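Local coordinates for carboxypeptidase D (Drosophila melanogaster, PDB 3MN8), which removes C-terminal arginine and lysine from peptides and proteins as a zinc metallocarboxypeptidase, this chain carrying its first carboxypeptidase-like domain, at residues 95-100 with 299-304; 138-143 with 202-207. One frame throughout, in Å; residues are numbered along the deposited sequence.

Contact 1: 95-100 with 299-304; sequences KYIANM and CFELTI
A buried salt bridge between Lys95 and Glu301 ties together two strands of the eight-stranded mixed sheet of the carboxypeptidase domain, 93-97 and 300-305, which are not neighbours: strand 212-217 runs between them. The backbones accordingly stay apart, with Lys95 CA 8.9 Å from Glu301 CA, and side chains from one side of the sheet do the bridging. Lys95 NZ lies 3.5 Å from Glu301 OE1, a long ion pair, and 3.6 Å from Cys299 SG, a van der Waals neighbour. The lysine gets there by folding over: with chi1 at 65° CG sits between its own N and carbonyl carbon, and bends down the chain bring the ammonium over the middle strand, where the glutamate meets it. Glu301 rises off its strand with an extended chain, CG anti to the backbone N (chi1 177°), so the two side chains cross at about a right angle. Beside the pair, Ile97 CD1 approaches Glu301 OE1 at 4.3 Å and gives that side of the carboxylate an apolar neighbour. Both charged ends also have partners outside the two strands: Lys95 NZ hydrogen-bonds to Asn293 OD1 of helix 289-296 and makes a cation-pi contact with Phe210, while Glu301 OE1 hydrogen-bonds to Ser213 OG on the strand in between. Ion pair and outside partners together probably offset the cost of burying two charges near the chain centre. The Glu301 side chain is about 7 Å from that of the zinc ligand His217, close to the metal site on the central sheet of the M14 zinc carboxypeptidase fold.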
ATOM      1  N   LYS A  95       3.034  -1.238  -3.172  1.00 26.53           N
ATOM      2  CA  LYS A  95       2.102  -2.372  -3.169  1.00 30.73           C
ATOM      3  C   LYS A  95       0.649  -1.987  -2.880  1.00 33.95           C
ATOM      4  O   LYS A  95       0.364  -1.028  -2.156  1.00 26.59           O
ATOM      5  CB  LYS A  95       2.558  -3.457  -2.190  1.00 22.00           C
ATOM      6  CG  LYS A  95       2.565  -3.041  -0.731  1.00 23.97           C
ATOM      7  CD  LYS A  95       3.918  -3.364  -0.100  1.00 25.96           C
ATOM      8  CE  LYS A  95       3.775  -3.683   1.384  1.00 27.43           C
ATOM      9  NZ  LYS A  95       3.039  -2.650   2.163  1.00 39.95           N
ATOM     10  N   TYR A  96      -0.264  -2.740  -3.477  1.00 34.32           N
ATOM     11  CA  TYR A  96      -1.682  -2.672  -3.134  1.00 38.44           C
ATOM     12  C   TYR A  96      -2.143  -4.045  -2.643  1.00 36.84           C
ATOM     13  O   TYR A  96      -1.967  -5.052  -3.340  1.00 26.24           O
ATOM     14  CB  TYR A  96      -2.516  -2.262  -4.348  1.00 31.09           C
ATOM     15  CG  TYR A  96      -2.629  -0.770  -4.543  1.00 33.15           C
ATOM     16  CD1 TYR A  96      -2.403   0.106  -3.489  1.00 23.91           C
ATOM     17  CD2 TYR A  96      -2.977  -0.235  -5.782  1.00 34.50           C
ATOM     18  CE1 TYR A  96      -2.526   1.468  -3.658  1.00 21.82           C
ATOM     19  CE2 TYR A  96      -3.096   1.133  -5.963  1.00 36.00           C
ATOM     20  CZ  TYR A  96      -2.863   1.982  -4.893  1.00 38.67           C
ATOM     21  OH  TYR A  96      -2.961   3.349  -5.035  1.00 42.20           O
ATOM     22  N   ILE A  97      -2.706  -4.114  -1.441  1.00 34.10           N
ATOM     23  CA  ILE A  97      -3.277  -5.386  -1.010  1.00 39.14           C
ATOM     24  C   ILE A  97      -4.782  -5.246  -0.854  1.00 36.25           C
ATOM     25  O   ILE A  97      -5.274  -4.159  -0.543  1.00 28.30           O
ATOM     26  CB  ILE A  97      -2.640  -5.955   0.285  1.00 34.78           C
ATOM     27  CG1 ILE A  97      -1.127  -6.200   0.119  1.00 34.05           C
ATOM     28  CG2 ILE A  97      -3.296  -7.281   0.626  1.00 26.76           C
ATOM     29  CD1 ILE A  97      -0.248  -5.027   0.435  1.00 35.03           C
ATOM     30  N   ALA A  98      -5.508  -6.337  -1.085  1.00 29.19           N
ATOM     31  CA  ALA A  98      -6.953  -6.336  -0.917  1.00 17.61           C
ATOM     32  C   ALA A  98      -7.458  -7.606  -0.225  1.00 33.18           C
ATOM     33  O   ALA A  98      -6.703  -8.545   0.015  1.00 42.35           O
ATOM     34  CB  ALA A  98      -7.622  -6.167  -2.260  1.00 17.36           C
ATOM     35  N   ASN A  99      -8.742  -7.609   0.102  1.00 36.69           N
ATOM     36  CA  ASN A  99      -9.439  -8.807   0.552  1.00 30.31           C
ATOM     37  C   ASN A  99      -8.802  -9.541   1.725  1.00 45.08           C
ATOM     38  O   ASN A  99      -8.854 -10.778   1.778  1.00 49.91           O
ATOM     39  CB  ASN A  99      -9.626  -9.786  -0.611  1.00 35.20           C
ATOM     40  CG  ASN A  99     -10.650 -10.865  -0.301  1.00 38.85           C
ATOM     41  OD1 ASN A  99     -10.365 -12.055  -0.390  1.00 34.73           O
ATOM     42  ND2 ASN A  99     -11.846 -10.447   0.086  1.00 41.19           N
ATOM     43  N   MET A 100      -8.215  -8.801   2.666  1.00 42.99           N
ATOM     44  CA  MET A 100      -7.636  -9.454   3.836  1.00 38.29           C
ATOM     45  C   MET A 100      -8.764  -9.996   4.693  1.00 40.83           C
ATOM     46  O   MET A 100      -8.653 -11.065   5.297  1.00 45.52           O
ATOM     47  CB  MET A 100      -6.723  -8.517   4.625  1.00 40.80           C
ATOM     48  CG  MET A 100      -7.429  -7.539   5.540  1.00 47.57           C
ATOM     49  SD  MET A 100      -6.222  -6.550   6.441  1.00 46.17           S
ATOM     50  CE  MET A 100      -5.092  -7.831   6.985  1.00 32.91           C
ATOM     51  N   CYS A 299       7.659   1.719   4.982  1.00 13.12           N
ATOM     52  CA  CYS A 299       6.445   1.838   4.185  1.00 17.17           C
ATOM     53  C   CYS A 299       5.338   2.637   4.867  1.00 30.33           C
ATOM     54  O   CYS A 299       5.124   2.511   6.073  1.00 35.84           O
ATOM     55  CB  CYS A 299       5.917   0.464   3.766  1.00 14.07           C
ATOM     56  SG  CYS A 299       4.718   0.505   2.393  1.00 33.48           S
ATOM     57  N   PHE A 300       4.641   3.452   4.071  1.00 25.51           N
ATOM     58  CA  PHE A 300       3.498   4.237   4.517  1.00 25.48           C
ATOM     59  C   PHE A 300       2.198   3.639   3.961  1.00 28.12           C
ATOM     60  O   PHE A 300       1.801   3.955   2.845  1.00 21.69           O
ATOM     61  CB  PHE A 300       3.623   5.684   4.023  1.00 37.96           C
ATOM     62  CG  PHE A 300       4.723   6.483   4.682  1.00 39.64           C
ATOM     63  CD1 PHE A 300       4.619   7.866   4.772  1.00 29.90           C
ATOM     64  CD2 PHE A 300       5.853   5.864   5.207  1.00 45.99           C
ATOM     65  CE1 PHE A 300       5.625   8.622   5.372  1.00 37.70           C
ATOM     66  CE2 PHE A 300       6.871   6.613   5.802  1.00 45.48           C
ATOM     67  CZ  PHE A 300       6.759   7.990   5.881  1.00 37.10           C
ATOM     68  N   GLU A 301       1.537   2.780   4.735  1.00 31.29           N
ATOM     69  CA  GLU A 301       0.304   2.138   4.281  1.00 18.25           C
ATOM     70  C   GLU A 301      -0.953   2.860   4.757  1.00 28.36           C
ATOM     71  O   GLU A 301      -1.084   3.209   5.933  1.00 33.33           O
ATOM     72  CB  GLU A 301       0.279   0.673   4.725  1.00 25.47           C
ATOM     73  CG  GLU A 301      -0.995  -0.080   4.374  1.00 31.88           C
ATOM     74  CD  GLU A 301      -0.831  -1.591   4.492  1.00 41.78           C
ATOM     75  OE1 GLU A 301      -0.037  -2.175   3.712  1.00 50.77           O
ATOM     76  OE2 GLU A 301      -1.493  -2.206   5.361  1.00 42.47           O
ATOM     77  N   LEU A 302      -1.884   3.078   3.835  1.00 36.00           N
ATOM     78  CA  LEU A 302      -3.231   3.524   4.191  1.00 36.19           C
ATOM     79  C   LEU A 302      -4.165   2.339   4.264  1.00 30.39           C
ATOM     80  O   LEU A 302      -3.938   1.319   3.616  1.00 35.52           O
ATOM     81  CB  LEU A 302      -3.792   4.485   3.140  1.00 35.95           C
ATOM     82  CG  LEU A 302      -3.141   5.854   2.993  1.00 38.60           C
ATOM     83  CD1 LEU A 302      -3.969   6.690   2.031  1.00 34.05           C
ATOM     84  CD2 LEU A 302      -3.020   6.534   4.346  1.00 31.27           C
ATOM     85  N   THR A 303      -5.231   2.486   5.046  1.00 35.48           N
ATOM     86  CA  THR A 303      -6.339   1.536   5.036  1.00 41.05           C
ATOM     87  C   THR A 303      -7.483   2.190   4.270  1.00 47.52           C
ATOM     88  O   THR A 303      -7.932   3.278   4.626  1.00 45.09           O
ATOM     89  CB  THR A 303      -6.836   1.189   6.468  1.00 48.44           C
ATOM     90  OG1 THR A 303      -5.726   0.865   7.315  1.00 49.88           O
ATOM     91  CG2 THR A 303      -7.804   0.010   6.441  1.00 39.13           C
ATOM     92  N   ILE A 304      -7.959   1.542   3.214  1.00 53.73           N
ATOM     93  CA  ILE A 304      -9.034   2.141   2.435  1.00 51.36           C
ATOM     94  C   ILE A 304     -10.308   1.299   2.348  1.00 54.96           C
ATOM     95  O   ILE A 304     -10.292   0.136   1.908  1.00 41.02           O
ATOM     96  CB  ILE A 304      -8.568   2.544   1.041  1.00 38.14           C
ATOM     97  CG1 ILE A 304      -7.492   3.614   1.155  1.00 34.67           C
ATOM     98  CG2 ILE A 304      -9.746   3.073   0.234  1.00 45.05           C
ATOM     99  CD1 ILE A 304      -6.695   3.786  -0.097  1.00 49.19           C
TER

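Contact 2: 138-143 with 202-207; sequences YLVPTM and VNWIVS
Tyr138 starts the contact by receiving the benzo end of the Trp204 indole at the root of its side chain. Trp204 CH2 is 3.7 Å from Tyr138 CB, which lies in the plane of the indole at its edge, and Trp204 CZ2 is 3.7 Å from Tyr138 CD2. The rings form an offset edge-to-face pair, the tryptophan edge turned to the tyrosine face, with planes at 75° and centroids 5.8 Å apart. At the far end of the phenol, Tyr138 OH hydrogen-bonds to Lys208 NZ, just beyond the helical segment. Two residues on, Val140 adds a methyl group from the same side of the strand: its CG2 is 3.8 Å from Trp204 CH2 and equally close to CZ3. This is helix-on-sheet packing in the alpha/beta carboxypeptidase domain, the end of helix 196-205 packed over strand 136-140, with the indole filling the layer between them. Trp204 reaches across because its CG is anti to the backbone N (chi1 -168°), which sends the six-membered ring out to the strand. Ala77 of strand 74-80 also touches the indole, and Phe210 meets it edge-to-face. An alanine in place of Trp204 is likely to open a gap between helix and sheet and leave the Tyr138 face and the Val140 methyl without their aromatic partner. Behind the indole the helix runs out in a turn where Trp204 O accepts two bonds from Ser207, one from its N and one from OG at 2.7 Å, the hydroxyl lying in the carbonyl plane on a lone pair.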
ATOM      1  N   TYR A 138       3.380  -3.597  -7.198  1.00 34.27           N
ATOM      2  CA  TYR A 138       2.921  -4.936  -6.824  1.00 25.92           C
ATOM      3  C   TYR A 138       1.440  -4.964  -6.410  1.00 30.46           C
ATOM      4  O   TYR A 138       1.002  -4.194  -5.536  1.00 23.13           O
ATOM      5  CB  TYR A 138       3.757  -5.483  -5.674  1.00 30.80           C
ATOM      6  CG  TYR A 138       5.215  -5.657  -5.992  1.00 30.85           C
ATOM      7  CD1 TYR A 138       6.074  -4.576  -5.998  1.00 24.34           C
ATOM      8  CD2 TYR A 138       5.734  -6.911  -6.269  1.00 27.47           C
ATOM      9  CE1 TYR A 138       7.409  -4.739  -6.272  1.00 29.98           C
ATOM     10  CE2 TYR A 138       7.062  -7.085  -6.541  1.00 22.62           C
ATOM     11  CZ  TYR A 138       7.899  -5.997  -6.543  1.00 31.54           C
ATOM     12  OH  TYR A 138       9.241  -6.144  -6.827  1.00 38.91           O
ATOM     13  N   LEU A 139       0.688  -5.873  -7.030  1.00 34.98           N
ATOM     14  CA  LEU A 139      -0.746  -6.000  -6.789  1.00 32.89           C
ATOM     15  C   LEU A 139      -1.113  -7.355  -6.168  1.00 37.72           C
ATOM     16  O   LEU A 139      -0.829  -8.425  -6.732  1.00 31.42           O
ATOM     17  CB  LEU A 139      -1.531  -5.778  -8.084  1.00 19.97           C
ATOM     18  CG  LEU A 139      -1.192  -4.526  -8.899  1.00 28.64           C
ATOM     19  CD1 LEU A 139      -2.081  -4.443 -10.144  1.00 20.02           C
ATOM     20  CD2 LEU A 139      -1.325  -3.274  -8.032  1.00 25.02           C
ATOM     21  N   VAL A 140      -1.743  -7.288  -4.997  1.00 38.42           N
ATOM     22  CA  VAL A 140      -2.208  -8.466  -4.280  1.00 36.81           C
ATOM     23  C   VAL A 140      -3.733  -8.388  -4.107  1.00 41.08           C
ATOM     24  O   VAL A 140      -4.234  -7.903  -3.079  1.00 45.18           O
ATOM     25  CB  VAL A 140      -1.530  -8.576  -2.893  1.00 36.81           C
ATOM     26  CG1 VAL A 140      -1.833  -9.929  -2.241  1.00 18.13           C
ATOM     27  CG2 VAL A 140      -0.023  -8.355  -3.011  1.00 41.91           C
ATOM     28  N   PRO A 141      -4.480  -8.854  -5.120  1.00 38.78           N
ATOM     29  CA  PRO A 141      -5.950  -8.857  -5.110  1.00 43.74           C
ATOM     30  C   PRO A 141      -6.560  -9.490  -3.852  1.00 40.31           C
ATOM     31  O   PRO A 141      -7.560  -8.989  -3.337  1.00 43.31           O
ATOM     32  CB  PRO A 141      -6.301  -9.689  -6.352  1.00 33.44           C
ATOM     33  CG  PRO A 141      -5.162  -9.484  -7.259  1.00 37.41           C
ATOM     34  CD  PRO A 141      -3.941  -9.378  -6.387  1.00 44.90           C
ATOM     35  N   THR A 142      -5.985 -10.591  -3.377  1.00 39.16           N
ATOM     36  CA  THR A 142      -6.435 -11.196  -2.127  1.00 41.38           C
ATOM     37  C   THR A 142      -5.282 -11.631  -1.239  1.00 45.31           C
ATOM     38  O   THR A 142      -4.202 -12.015  -1.712  1.00 38.35           O
ATOM     39  CB  THR A 142      -7.369 -12.408  -2.330  1.00 36.40           C
ATOM     40  OG1 THR A 142      -7.754 -12.914  -1.046  1.00 45.18           O
ATOM     41  CG2 THR A 142      -6.663 -13.516  -3.074  1.00 34.18           C
ATOM     42  N   MET A 143      -5.553 -11.576   0.058  1.00 53.02           N
ATOM     43  CA  MET A 143      -4.598 -11.924   1.098  1.00 41.76           C
ATOM     44  C   MET A 143      -5.288 -12.966   1.991  1.00 45.39           C
ATOM     45  O   MET A 143      -4.706 -13.483   2.948  1.00 38.37           O
ATOM     46  CB  MET A 143      -4.244 -10.655   1.872  1.00 31.00           C
ATOM     47  CG  MET A 143      -3.135 -10.793   2.863  1.00 38.22           C
ATOM     48  SD  MET A 143      -3.052  -9.334   3.920  1.00 40.50           S
ATOM     49  CE  MET A 143      -2.489 -10.096   5.445  1.00 28.22           C
ATOM     50  N   VAL A 202       4.218 -10.556   6.364  1.00 26.69           N
ATOM     51  CA  VAL A 202       5.257  -9.990   7.201  1.00 32.44           C
ATOM     52  C   VAL A 202       6.585 -10.115   6.469  1.00 38.17           C
ATOM     53  O   VAL A 202       7.290  -9.127   6.276  1.00 37.93           O
ATOM     54  CB  VAL A 202       5.341 -10.708   8.546  1.00 26.85           C
ATOM     55  CG1 VAL A 202       6.651 -10.358   9.249  1.00 17.66           C
ATOM     56  CG2 VAL A 202       4.122 -10.349   9.406  1.00 25.38           C
ATOM     57  N   ASN A 203       6.895 -11.336   6.041  1.00 26.12           N
ATOM     58  CA  ASN A 203       8.149 -11.647   5.372  1.00 25.99           C
ATOM     59  C   ASN A 203       8.346 -10.780   4.163  1.00 23.63           C
ATOM     60  O   ASN A 203       9.445 -10.301   3.882  1.00 29.42           O
ATOM     61  CB  ASN A 203       8.145 -13.100   4.905  1.00 26.96           C
ATOM     62  CG  ASN A 203       8.676 -14.046   5.947  1.00 49.67           C
ATOM     63  OD1 ASN A 203       8.780 -13.707   7.135  1.00 49.94           O
ATOM     64  ND2 ASN A 203       9.026 -15.252   5.510  1.00 61.89           N
ATOM     65  N   TRP A 204       7.257 -10.606   3.434  1.00 21.31           N
ATOM     66  CA  TRP A 204       7.285  -9.860   2.197  1.00 18.72           C
ATOM     67  C   TRP A 204       7.550  -8.398   2.479  1.00 24.79           C
ATOM     68  O   TRP A 204       8.474  -7.793   1.924  1.00 36.33           O
ATOM     69  CB  TRP A 204       5.958 -10.040   1.468  1.00 22.98           C
ATOM     70  CG  TRP A 204       5.974  -9.549   0.074  1.00 34.34           C
ATOM     71  CD1 TRP A 204       6.920  -9.810  -0.877  1.00 29.49           C
ATOM     72  CD2 TRP A 204       4.988  -8.711  -0.556  1.00 35.47           C
ATOM     73  NE1 TRP A 204       6.591  -9.173  -2.057  1.00 39.03           N
ATOM     74  CE2 TRP A 204       5.409  -8.494  -1.885  1.00 30.29           C
ATOM     75  CE3 TRP A 204       3.799  -8.118  -0.122  1.00 19.41           C
ATOM     76  CZ2 TRP A 204       4.681  -7.710  -2.780  1.00 23.06           C
ATOM     77  CZ3 TRP A 204       3.082  -7.342  -1.011  1.00 25.67           C
ATOM     78  CH2 TRP A 204       3.522  -7.145  -2.322  1.00 27.44           C
ATOM     79  N   ILE A 205       6.754  -7.839   3.376  1.00 28.16           N
ATOM     80  CA  ILE A 205       6.817  -6.409   3.680  1.00 39.22           C
ATOM     81  C   ILE A 205       8.232  -5.954   4.073  1.00 43.33           C
ATOM     82  O   ILE A 205       8.668  -4.862   3.686  1.00 54.41           O
ATOM     83  CB  ILE A 205       5.760  -6.013   4.766  1.00 26.67           C
ATOM     84  CG1 ILE A 205       4.340  -6.274   4.253  1.00 26.93           C
ATOM     85  CG2 ILE A 205       5.889  -4.558   5.161  1.00 27.54           C
ATOM     86  CD1 ILE A 205       3.284  -6.300   5.338  1.00 22.35           C
ATOM     87  N   VAL A 206       8.948  -6.795   4.818  1.00 30.12           N
ATOM     88  CA  VAL A 206      10.297  -6.455   5.277  1.00 30.08           C
ATOM     89  C   VAL A 206      11.367  -6.888   4.272  1.00 32.07           C
ATOM     90  O   VAL A 206      12.556  -6.618   4.458  1.00 34.94           O
ATOM     91  CB  VAL A 206      10.617  -7.080   6.658  1.00 29.88           C
ATOM     92  CG1 VAL A 206       9.693  -6.516   7.734  1.00 22.11           C
ATOM     93  CG2 VAL A 206      10.514  -8.594   6.594  1.00 30.35           C
ATOM     94  N   SER A 207      10.934  -7.539   3.193  1.00 36.95           N
ATOM     95  CA  SER A 207      11.866  -8.111   2.222  1.00 29.25           C
ATOM     96  C   SER A 207      12.311  -7.095   1.172  1.00 23.28           C
ATOM     97  O   SER A 207      13.325  -7.285   0.502  1.00 28.76           O
ATOM     98  CB  SER A 207      11.256  -9.355   1.559  1.00 28.14           C
ATOM     99  OG  SER A 207      10.437  -9.020   0.451  1.00 30.82           O
TER

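Both contacts are buried, but contact 1 is the more central, its centre about 4 Å from the centre of the chain, against about 9 Å for that of contact 2. They share the same sheet: strands 93-97 and 136-140 are neighbours, joined by Tyr96 N to Tyr138 O and Tyr96 O to Val140 N, each 2.8 Å and probably hydrogen bonds. Contact 1 connects strand to strand across an intervening one and is electrostatic, whereas contact 2 connects strand to helix through aromatic and aliphatic packing. Phe210 adjoins both, so one phenylalanine borders the charged pair as well as the apolar packing.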